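Local coordinates for protein GH127 beta-L-arabinofuranoside (Geobacillus stearothermophilus, PDB 4QK0) that probably hydrolyses beta-L-arabinofuranosides, as a family GH127 beta-L-arabinofuranosidase with a largely helical catalytic domain, at residues N134-H139 with Q230-R235; E140-G145 with D189-I194; A197-Y202 with N209-S214. All blocks are in the same frame, centred on the assembly; numbering follows the deposited sequence.

Contact 1. Residues N134-H139 with Q230-R235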
loop_
_atom_site.group_PDB
_atom_site.type_symbol
_atom_site.label_atom_id
_atom_site.label_comp_id
_atom_site.label_asym_id
_atom_site.label_seq_id
_atom_site.Cartn_x
_atom_site.Cartn_y
_atom_site.Cartn_z
ATOM N N ASN A 134 2.320 28.455 -18.018
ATOM C CA ASN A 134 2.351 27.262 -17.174
ATOM C C ASN A 134 2.505 25.987 -17.980
ATOM O O ASN A 134 1.598 25.155 -18.126
ATOM C CB ASN A 134 1.127 27.162 -16.244
ATOM C CG ASN A 134 1.344 26.129 -15.136
ATOM O OD1 ASN A 134 2.230 25.265 -15.218
ATOM N ND2 ASN A 134 0.539 26.221 -14.097
ATOM N N LEU A 135 3.727 25.827 -18.462
ATOM C CA LEU A 135 4.138 24.626 -19.196
ATOM C C LEU A 135 4.259 23.436 -18.283
ATOM O O LEU A 135 4.137 22.300 -18.732
ATOM C CB LEU A 135 5.493 24.880 -19.900
ATOM C CG LEU A 135 5.473 25.610 -21.272
ATOM C CD1 LEU A 135 4.809 24.731 -22.298
ATOM C CD2 LEU A 135 4.751 26.952 -21.199
ATOM N N ARG A 136 4.551 23.675 -17.019
ATOM C CA ARG A 136 4.704 22.566 -16.054
ATOM C C ARG A 136 3.406 21.761 -15.959
ATOM O O ARG A 136 3.451 20.548 -15.938
ATOM C CB ARG A 136 5.058 23.088 -14.666
ATOM C CG ARG A 136 5.478 21.977 -13.721
ATOM C CD ARG A 136 5.537 22.459 -12.274
ATOM N NE ARG A 136 4.232 22.864 -11.831
ATOM C CZ ARG A 136 3.987 23.619 -10.767
ATOM N NH1 ARG A 136 4.987 24.059 -10.029
ATOM N NH2 ARG A 136 2.717 23.969 -10.467
ATOM N N ASP A 137 2.266 22.450 -15.977
ATOM C CA ASP A 137 0.983 21.803 -15.731
ATOM C C ASP A 137 0.000 21.809 -16.872
ATOM O O ASP A 137 -0.804 20.891 -16.950
ATOM C CB ASP A 137 0.242 22.493 -14.556
ATOM C CG ASP A 137 1.054 22.493 -13.263
ATOM O OD1 ASP A 137 1.896 21.585 -13.062
ATOM O OD2 ASP A 137 0.842 23.418 -12.467
ATOM N N ASN A 138 -0.005 22.832 -17.729
ATOM C CA ASN A 138 -1.159 22.971 -18.630
ATOM C C ASN A 138 -1.069 22.357 -20.045
ATOM O O ASN A 138 -1.977 22.570 -20.847
ATOM C CB ASN A 138 -1.617 24.386 -18.655
ATOM C CG ASN A 138 -2.163 24.832 -17.315
ATOM O OD1 ASN A 138 -2.309 24.048 -16.402
ATOM N ND2 ASN A 138 -2.457 26.090 -17.206
ATOM N N HIS A 139 -0.058 21.531 -20.320
ATOM C CA HIS A 139 -0.098 20.556 -21.434
ATOM C C HIS A 139 -0.233 21.135 -22.867
ATOM O O HIS A 139 -0.632 20.443 -23.778
ATOM C CB HIS A 139 -1.246 19.579 -21.219
ATOM C CG HIS A 139 -1.016 18.588 -20.136
ATOM N ND1 HIS A 139 -0.879 18.957 -18.815
ATOM C CD2 HIS A 139 -1.023 17.235 -20.154
ATOM C CE1 HIS A 139 -0.790 17.867 -18.067
ATOM N NE2 HIS A 139 -0.830 16.814 -18.866
ATOM N N GLN A 230 11.473 29.141 -12.748
ATOM C CA GLN A 230 11.362 30.496 -13.303
ATOM C C GLN A 230 9.923 30.821 -13.603
ATOM O O GLN A 230 9.461 31.880 -13.224
ATOM C CB GLN A 230 12.233 30.668 -14.559
ATOM C CG GLN A 230 13.735 30.474 -14.308
ATOM C CD GLN A 230 14.579 30.427 -15.580
ATOM O OE1 GLN A 230 14.207 29.829 -16.596
ATOM N NE2 GLN A 230 15.747 31.039 -15.510
ATOM N N GLU A 231 9.196 29.939 -14.291
ATOM C CA GLU A 231 7.790 30.286 -14.616
ATOM C C GLU A 231 6.894 30.307 -13.389
ATOM O O GLU A 231 5.960 31.118 -13.297
ATOM C CB GLU A 231 7.188 29.397 -15.730
ATOM C CG GLU A 231 7.209 27.906 -15.486
ATOM C CD GLU A 231 6.156 27.148 -16.290
ATOM O OE1 GLU A 231 5.594 26.176 -15.738
ATOM O OE2 GLU A 231 5.895 27.503 -17.478
ATOM N N LYS A 232 7.197 29.429 -12.452
ATOM C CA LYS A 232 6.496 29.375 -11.160
ATOM C C LYS A 232 6.611 30.698 -10.415
ATOM O O LYS A 232 5.630 31.277 -9.990
ATOM C CB LYS A 232 7.104 28.237 -10.338
ATOM C CG LYS A 232 6.820 28.223 -8.863
ATOM C CD LYS A 232 7.065 26.837 -8.226
ATOM C CE LYS A 232 8.250 26.795 -7.292
ATOM N NZ LYS A 232 7.987 25.850 -6.169
ATOM N N GLU A 233 7.831 31.151 -10.241
ATOM C CA GLU A 233 8.141 32.478 -9.684
ATOM C C GLU A 233 7.354 33.601 -10.389
ATOM O O GLU A 233 6.677 34.377 -9.746
ATOM C CB GLU A 233 9.666 32.671 -9.806
ATOM C CG GLU A 233 10.206 34.092 -9.692
ATOM C CD GLU A 233 10.525 34.490 -8.269
ATOM O OE1 GLU A 233 9.920 33.899 -7.339
ATOM O OE2 GLU A 233 11.368 35.398 -8.101
ATOM N N ALA A 234 7.412 33.651 -11.721
ATOM C CA ALA A 234 6.657 34.633 -12.507
ATOM C C ALA A 234 5.125 34.565 -12.308
ATOM O O ALA A 234 4.461 35.567 -12.483
ATOM C CB ALA A 234 6.987 34.501 -13.989
ATOM N N ARG A 235 4.570 33.395 -11.967
ATOM C CA ARG A 235 3.134 33.277 -11.654
ATOM C C ARG A 235 2.837 33.737 -10.227
ATOM O O ARG A 235 1.676 33.824 -9.840
ATOM C CB ARG A 235 2.649 31.829 -11.755
ATOM C CG ARG A 235 2.546 31.270 -13.142
ATOM C CD ARG A 235 1.712 29.976 -13.163
ATOM N NE ARG A 235 2.315 28.859 -12.414
ATOM C CZ ARG A 235 3.251 28.030 -12.869
ATOM N NH1 ARG A 235 3.780 28.158 -14.091
ATOM N NH2 ARG A 235 3.691 27.047 -12.097
#

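Contact 2. Residues E140-G145 with D189-I194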
loop_
_atom_site.group_PDB
_atom_site.type_symbol
_atom_site.label_atom_id
_atom_site.label_comp_id
_atom_site.label_asym_id
_atom_site.label_seq_id
_atom_site.Cartn_x
_atom_site.Cartn_y
_atom_site.Cartn_z
ATOM N N GLU A 140 0.089 22.407 -23.036
ATOM C CA GLU A 140 -0.008 23.081 -24.326
ATOM C C GLU A 140 0.762 22.334 -25.395
ATOM O O GLU A 140 0.216 22.003 -26.474
ATOM C CB GLU A 140 0.490 24.517 -24.227
ATOM C CG GLU A 140 -0.494 25.495 -23.623
ATOM C CD GLU A 140 0.175 26.835 -23.259
ATOM O OE1 GLU A 140 -0.166 27.886 -23.892
ATOM O OE2 GLU A 140 1.023 26.816 -22.329
ATOM N N LEU A 141 2.044 22.054 -25.116
ATOM C CA LEU A 141 2.887 21.342 -26.089
ATOM C C LEU A 141 2.453 19.884 -26.238
ATOM O O LEU A 141 2.520 19.308 -27.324
ATOM C CB LEU A 141 4.367 21.434 -25.716
ATOM C CG LEU A 141 4.881 22.846 -25.686
ATOM C CD1 LEU A 141 6.333 22.840 -25.280
ATOM C CD2 LEU A 141 4.717 23.564 -27.027
ATOM N N TYR A 142 2.030 19.288 -25.133
ATOM C CA TYR A 142 1.478 17.945 -25.156
ATOM C C TYR A 142 0.301 17.863 -26.106
ATOM O O TYR A 142 0.217 16.940 -26.944
ATOM C CB TYR A 142 1.080 17.547 -23.717
ATOM C CG TYR A 142 0.288 16.291 -23.538
ATOM C CD1 TYR A 142 -1.079 16.312 -23.612
ATOM C CD2 TYR A 142 0.902 15.087 -23.245
ATOM C CE1 TYR A 142 -1.824 15.146 -23.438
ATOM C CE2 TYR A 142 0.176 13.934 -23.060
ATOM C CZ TYR A 142 -1.195 13.982 -23.150
ATOM O OH TYR A 142 -1.900 12.847 -22.955
ATOM N N CYS A 143 -0.636 18.784 -25.987
ATOM C CA CYS A 143 -1.787 18.777 -26.940
ATOM C C CYS A 143 -1.330 19.020 -28.373
ATOM O O CYS A 143 -1.780 18.357 -29.278
ATOM C CB CYS A 143 -2.870 19.809 -26.534
ATOM S SG CYS A 143 -3.727 19.378 -24.983
ATOM N N ALA A 144 -0.397 19.952 -28.554
ATOM C CA ALA A 144 0.142 20.234 -29.888
ATOM C C ALA A 144 0.793 18.991 -30.460
ATOM O O ALA A 144 0.535 18.609 -31.596
ATOM C CB ALA A 144 1.143 21.352 -29.817
ATOM N N GLY A 145 1.552 18.284 -29.632
ATOM C CA GLY A 145 2.175 17.038 -30.053
ATOM C C GLY A 145 1.179 16.010 -30.490
ATOM O O GLY A 145 1.322 15.401 -31.555
ATOM N N ASP A 189 7.560 21.146 -21.933
ATOM C CA ASP A 189 6.266 20.787 -21.311
ATOM C C ASP A 189 6.506 19.826 -20.155
ATOM O O ASP A 189 7.426 18.990 -20.174
ATOM C CB ASP A 189 5.301 20.162 -22.327
ATOM C CG ASP A 189 3.799 20.192 -21.870
ATOM O OD1 ASP A 189 3.452 19.607 -20.822
ATOM O OD2 ASP A 189 2.979 20.748 -22.612
ATOM N N GLY A 190 5.688 20.005 -19.119
ATOM C CA GLY A 190 5.655 19.117 -17.961
ATOM C C GLY A 190 5.267 17.729 -18.342
ATOM O O GLY A 190 5.618 16.761 -17.665
ATOM N N HIS A 191 4.610 17.603 -19.484
ATOM C CA HIS A 191 4.336 16.297 -20.019
ATOM C C HIS A 191 4.913 16.149 -21.411
ATOM O O HIS A 191 4.354 16.654 -22.386
ATOM C CB HIS A 191 2.833 16.024 -20.051
ATOM C CG HIS A 191 2.486 14.580 -20.148
ATOM N ND1 HIS A 191 3.123 13.713 -21.007
ATOM C CD2 HIS A 191 1.549 13.838 -19.491
ATOM C CE1 HIS A 191 2.599 12.500 -20.882
ATOM N NE2 HIS A 191 1.657 12.551 -19.952
ATOM N N GLN A 192 5.973 15.337 -21.494
ATOM C CA GLN A 192 6.620 15.054 -22.707
ATOM C C GLN A 192 5.669 14.414 -23.684
ATOM O O GLN A 192 4.729 13.706 -23.300
ATOM C CB GLN A 192 7.845 14.172 -22.477
ATOM C CG GLN A 192 8.809 14.703 -21.450
ATOM C CD GLN A 192 8.525 14.221 -20.021
ATOM O OE1 GLN A 192 7.396 14.278 -19.558
ATOM N NE2 GLN A 192 9.561 13.725 -19.329
ATOM N N GLU A 193 5.906 14.706 -24.962
ATOM C CA GLU A 193 5.095 14.252 -26.086
ATOM C C GLU A 193 5.483 15.052 -27.349
ATOM O O GLU A 193 5.552 14.482 -28.420
ATOM C CB GLU A 193 3.563 14.375 -25.839
ATOM C CG GLU A 193 2.681 14.465 -27.070
ATOM C CD GLU A 193 2.617 13.184 -27.876
ATOM O OE1 GLU A 193 3.050 12.118 -27.398
ATOM O OE2 GLU A 193 2.096 13.229 -29.012
ATOM N N ILE A 194 5.662 16.343 -27.217
ATOM C CA ILE A 194 5.979 17.201 -28.383
ATOM C C ILE A 194 7.274 16.730 -29.051
ATOM O O ILE A 194 7.385 16.741 -30.287
ATOM C CB ILE A 194 6.067 18.690 -27.992
ATOM C CG1 ILE A 194 6.146 19.601 -29.228
ATOM C CG2 ILE A 194 7.263 18.979 -27.118
ATOM C CD1 ILE A 194 4.951 19.537 -30.117
#

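Contact 3. Residues A197-Y202 with N209-S214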
loop_
_atom_site.group_PDB
_atom_site.type_symbol
_atom_site.label_atom_id
_atom_site.label_comp_id
_atom_site.label_asym_id
_atom_site.label_seq_id
_atom_site.Cartn_x
_atom_site.Cartn_y
_atom_site.Cartn_z
ATOM N N ALA A 197 6.557 13.733 -31.273
ATOM C CA ALA A 197 5.675 14.142 -32.315
ATOM C C ALA A 197 6.429 14.916 -33.406
ATOM O O ALA A 197 6.254 14.685 -34.577
ATOM C CB ALA A 197 4.567 15.025 -31.739
ATOM N N LEU A 198 7.263 15.830 -32.985
ATOM C CA LEU A 198 8.135 16.568 -33.902
ATOM C C LEU A 198 9.014 15.675 -34.757
ATOM O O LEU A 198 9.207 15.971 -35.922
ATOM C CB LEU A 198 9.002 17.579 -33.140
ATOM C CG LEU A 198 8.242 18.791 -32.651
ATOM C CD1 LEU A 198 9.078 19.661 -31.725
ATOM C CD2 LEU A 198 7.728 19.631 -33.824
ATOM N N LEU A 199 9.496 14.561 -34.239
ATOM C CA LEU A 199 10.231 13.614 -35.092
ATOM C C LEU A 199 9.360 13.089 -36.196
ATOM O O LEU A 199 9.813 12.880 -37.299
ATOM C CB LEU A 199 10.782 12.406 -34.319
ATOM C CG LEU A 199 11.730 12.667 -33.174
ATOM C CD1 LEU A 199 12.296 11.358 -32.611
ATOM C CD2 LEU A 199 12.875 13.537 -33.664
ATOM N N LYS A 200 8.116 12.772 -35.885
ATOM C CA LYS A 200 7.248 12.228 -36.910
ATOM C C LYS A 200 6.981 13.285 -37.960
ATOM O O LYS A 200 6.865 12.993 -39.144
ATOM C CB LYS A 200 5.958 11.689 -36.264
ATOM C CG LYS A 200 6.011 10.182 -35.908
ATOM C CD LYS A 200 5.347 9.797 -34.582
ATOM C CE LYS A 200 4.515 8.501 -34.623
ATOM N NZ LYS A 200 3.023 8.740 -34.427
ATOM N N LEU A 201 6.807 14.515 -37.525
ATOM C CA LEU A 201 6.500 15.578 -38.423
ATOM C C LEU A 201 7.724 15.807 -39.368
ATOM O O LEU A 201 7.562 16.084 -40.566
ATOM C CB LEU A 201 6.229 16.861 -37.659
ATOM C CG LEU A 201 5.751 18.058 -38.475
ATOM C CD1 LEU A 201 4.447 17.773 -39.187
ATOM C CD2 LEU A 201 5.601 19.278 -37.578
ATOM N N TYR A 202 8.926 15.705 -38.803
ATOM C CA TYR A 202 10.147 15.751 -39.581
ATOM C C TYR A 202 10.198 14.638 -40.636
ATOM O O TYR A 202 10.521 14.908 -41.773
ATOM C CB TYR A 202 11.365 15.688 -38.683
ATOM C CG TYR A 202 12.619 15.432 -39.456
ATOM C CD1 TYR A 202 13.195 16.440 -40.262
ATOM C CD2 TYR A 202 13.223 14.195 -39.422
ATOM C CE1 TYR A 202 14.353 16.206 -40.995
ATOM C CE2 TYR A 202 14.376 13.942 -40.165
ATOM C CZ TYR A 202 14.933 14.941 -40.951
ATOM O OH TYR A 202 16.070 14.659 -41.660
ATOM N N ASN A 209 13.937 21.984 -39.261
ATOM C CA ASN A 209 13.618 22.774 -38.061
ATOM C C ASN A 209 12.940 21.925 -36.973
ATOM O O ASN A 209 13.148 22.157 -35.798
ATOM C CB ASN A 209 12.685 23.914 -38.397
ATOM C CG ASN A 209 13.292 24.921 -39.374
ATOM O OD1 ASN A 209 14.510 24.988 -39.545
ATOM N ND2 ASN A 209 12.439 25.773 -39.932
ATOM N N TYR A 210 12.134 20.951 -37.401
ATOM C CA TYR A 210 11.313 20.156 -36.502
ATOM C C TYR A 210 12.214 19.193 -35.730
ATOM O O TYR A 210 12.083 19.014 -34.492
ATOM C CB TYR A 210 10.193 19.422 -37.275
ATOM C CG TYR A 210 9.231 20.373 -37.987
ATOM C CD1 TYR A 210 8.969 21.633 -37.490
ATOM C CD2 TYR A 210 8.588 20.008 -39.153
ATOM C CE1 TYR A 210 8.084 22.500 -38.128
ATOM C CE2 TYR A 210 7.723 20.881 -39.808
ATOM C CZ TYR A 210 7.488 22.132 -39.300
ATOM O OH TYR A 210 6.617 23.023 -39.933
ATOM N N LEU A 211 13.163 18.633 -36.452
ATOM C CA LEU A 211 14.180 17.758 -35.857
ATOM C C LEU A 211 15.029 18.494 -34.853
ATOM O O LEU A 211 15.201 18.045 -33.715
ATOM C CB LEU A 211 15.037 17.158 -36.940
ATOM C CG LEU A 211 16.206 16.338 -36.446
ATOM C CD1 LEU A 211 15.694 15.068 -35.813
ATOM C CD2 LEU A 211 17.104 16.004 -37.624
ATOM N N LYS A 212 15.434 19.702 -35.201
ATOM C CA LYS A 212 16.197 20.516 -34.259
ATOM C C LYS A 212 15.406 21.026 -33.033
ATOM O O LYS A 212 15.940 21.213 -31.955
ATOM C CB LYS A 212 16.783 21.689 -35.005
ATOM C CG LYS A 212 17.902 21.258 -35.943
ATOM C CD LYS A 212 18.957 22.353 -36.035
ATOM C CE LYS A 212 18.713 23.309 -37.184
ATOM N NZ LYS A 212 19.546 22.894 -38.354
ATOM N N LEU A 213 14.135 21.316 -33.245
ATOM C CA LEU A 213 13.291 21.758 -32.169
ATOM C C LEU A 213 13.090 20.579 -31.150
ATOM O O LEU A 213 13.255 20.757 -29.968
ATOM C CB LEU A 213 11.950 22.239 -32.766
ATOM C CG LEU A 213 10.981 22.806 -31.759
ATOM C CD1 LEU A 213 11.630 23.970 -31.053
ATOM C CD2 LEU A 213 9.695 23.237 -32.432
ATOM N N SER A 214 12.811 19.392 -31.656
ATOM C CA SER A 214 12.773 18.172 -30.835
ATOM C C SER A 214 14.038 18.030 -30.028
ATOM O O SER A 214 14.003 17.930 -28.795
ATOM C CB SER A 214 12.572 16.937 -31.714
ATOM O OG SER A 214 12.475 15.738 -30.943
#

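Contact 1. Residues N134-H139 with Q230-R235
Asn134 lays its carboxamide flat over one face of the Arg235 guanidinium: the two planes are only 6° apart, with Asn134 CG 3.3 Å from Arg235 NH1. Placing CG anti to the backbone N (chi1 -165°) turns the same amide back over its own loop, where Asn134 OD1 accepts from Asp137 N at 2.9 Å, an Asx motif; Asn134 ND2 also donates to Asp137 OD2, and the two bonds together limit the amide's rotation. Next, Leu135 N donates to Glu231 OE2 at 2.9 Å, on the syn lone pair of that oxygen, and Arg136 N donates to Glu231 OE1 at 3.0 Å. One carboxylate from helix 227-234 thus bridges two successive amides of the loop that leads into helix 140-158. Glu231 OE1 has a second donor, Arg235 NH1, 3.2 Å away and on the opposite face of the carboxylate from Arg136 N; Arg235 NH1 is also bonded to Met133 O. Arg235 NH2 sits over one face of the Arg136 guanidinium, 3.6 Å from Arg136 NH2, and Glu237 forms salt bridges with both arginines, which probably offsets their like charges. Asp137 is gripped side-on by Arg136, Arg136 NE reaching Asp137 OD1 and Arg136 NH2 reaching Asp137 OD2 at 2.8 Å.

Contact 2. Residues E140-G145 with D189-I194
The start of helix 140-158 runs beside segment 189-194, the loop and first residue of helix 194-205, their backbones closing from a CA separation of 5.3 Å at Tyr142 and Glu193 to 4.2 Å at Gly145 and Ile194. Asp189 carries the polar part: its OD2 accepts from Tyr142 N at 3.1 Å, 60° out of the carboxylate plane, and more weakly from Leu141 N. The other oxygen, Asp189 OD1, accepts from His191 N, two residues on, at 2.7 Å, making an Asx turn. Tyr142 presents the CD2-CE2 edge of its ring to the face of His191 in a tilted edge-to-face pair, centroids 4.4 Å apart and planes at 52°. His191 CG lies anti to the backbone N (chi1 -161°), which swings the imidazole toward Tyr142, and His191 ND1 donates to Gln192 O at 2.8 Å, in the ring plane, limiting its rotation. Further along, Ile194 CB packs on Leu141 CB at 3.9 Å. Gly145 has no side chain, and segment 189-194 comes so close that a CB there would clash with Glu193 CG. With its two oxygens divided between helix amides and its own loop, the buried Asp189 carboxylate ties the start of helix 140-158 to the segment leading into helix 194-205, and its negative charge would probably be eased by the positive end of the helix dipole.

Contact 3. Residues A197-Y202 with N209-S214
Leu201 CD2 rests over one face of the Tyr210 ring, 3.5 Å from its centroid and 17° off the ring normal, a close CH-pi contact. A second one runs the other way between the helices: Leu211 CB lies over a face of the Tyr202 ring, 4.0 Å from the centroid. Tyr202 CG stands anti to its own nitrogen (chi1 167°), which turns a face of the ring to Leu211. Leu198 CD1 meets Leu213 CG at 3.7 Å, while Leu198 CB approaches Ser214 CB. Leu199 reaches across with CD2, touching both Leu211 CD1 at 3.9 Å and Ser214 OG; that hydroxyl is hydrogen-bonded to Glu195 O.

These side chains meet because helix 194-205 and helix 208-220 form an antiparallel helical hairpin, their segment axes 8.0 Å apart at closest approach and 163° between directions. Further out, Tyr210 OH is hydrogen-bonded to Asp172 of helix 162-177, whose Ala171 also touches Leu201, and Leu279 of helix 266-283 packs against Leu199 and Leu211. With an alanine in place of Tyr210, a gap would probably open beside Leu201 CD2 and Asp172 would lose its hydroxyl partner. Across the two segments the join is largely apolar, aliphatic packing together with two CH-pi contacts, and the Tyr210 and Ser214 hydroxyls are bonded outside the two segments.

How the contacts relate
All three contacts lie in the helical GH127 catalytic domain, of the six-hairpin (alpha/alpha)6-barrel type. Contacts 2 and 3 follow one another along the chain, and both are nested inside the loop closed by contact 1. Contact 1 leads into contact 2, since 134-139 runs on into helix 140-158; their centres are 13 Å apart, and Leu135 O lies 2.8 Å from Gly190 N, a probable hydrogen bond. Contact 2 hands on to contact 3 through helix 194-205, again 13 Å between centres, with Gly145 O packed on Ala197 CB. Contacts 1 and 3 stay about 11 Å apart at their nearest atoms. The series runs from a partly buried, charged loop-helix junction to a buried, apolar helical hairpin.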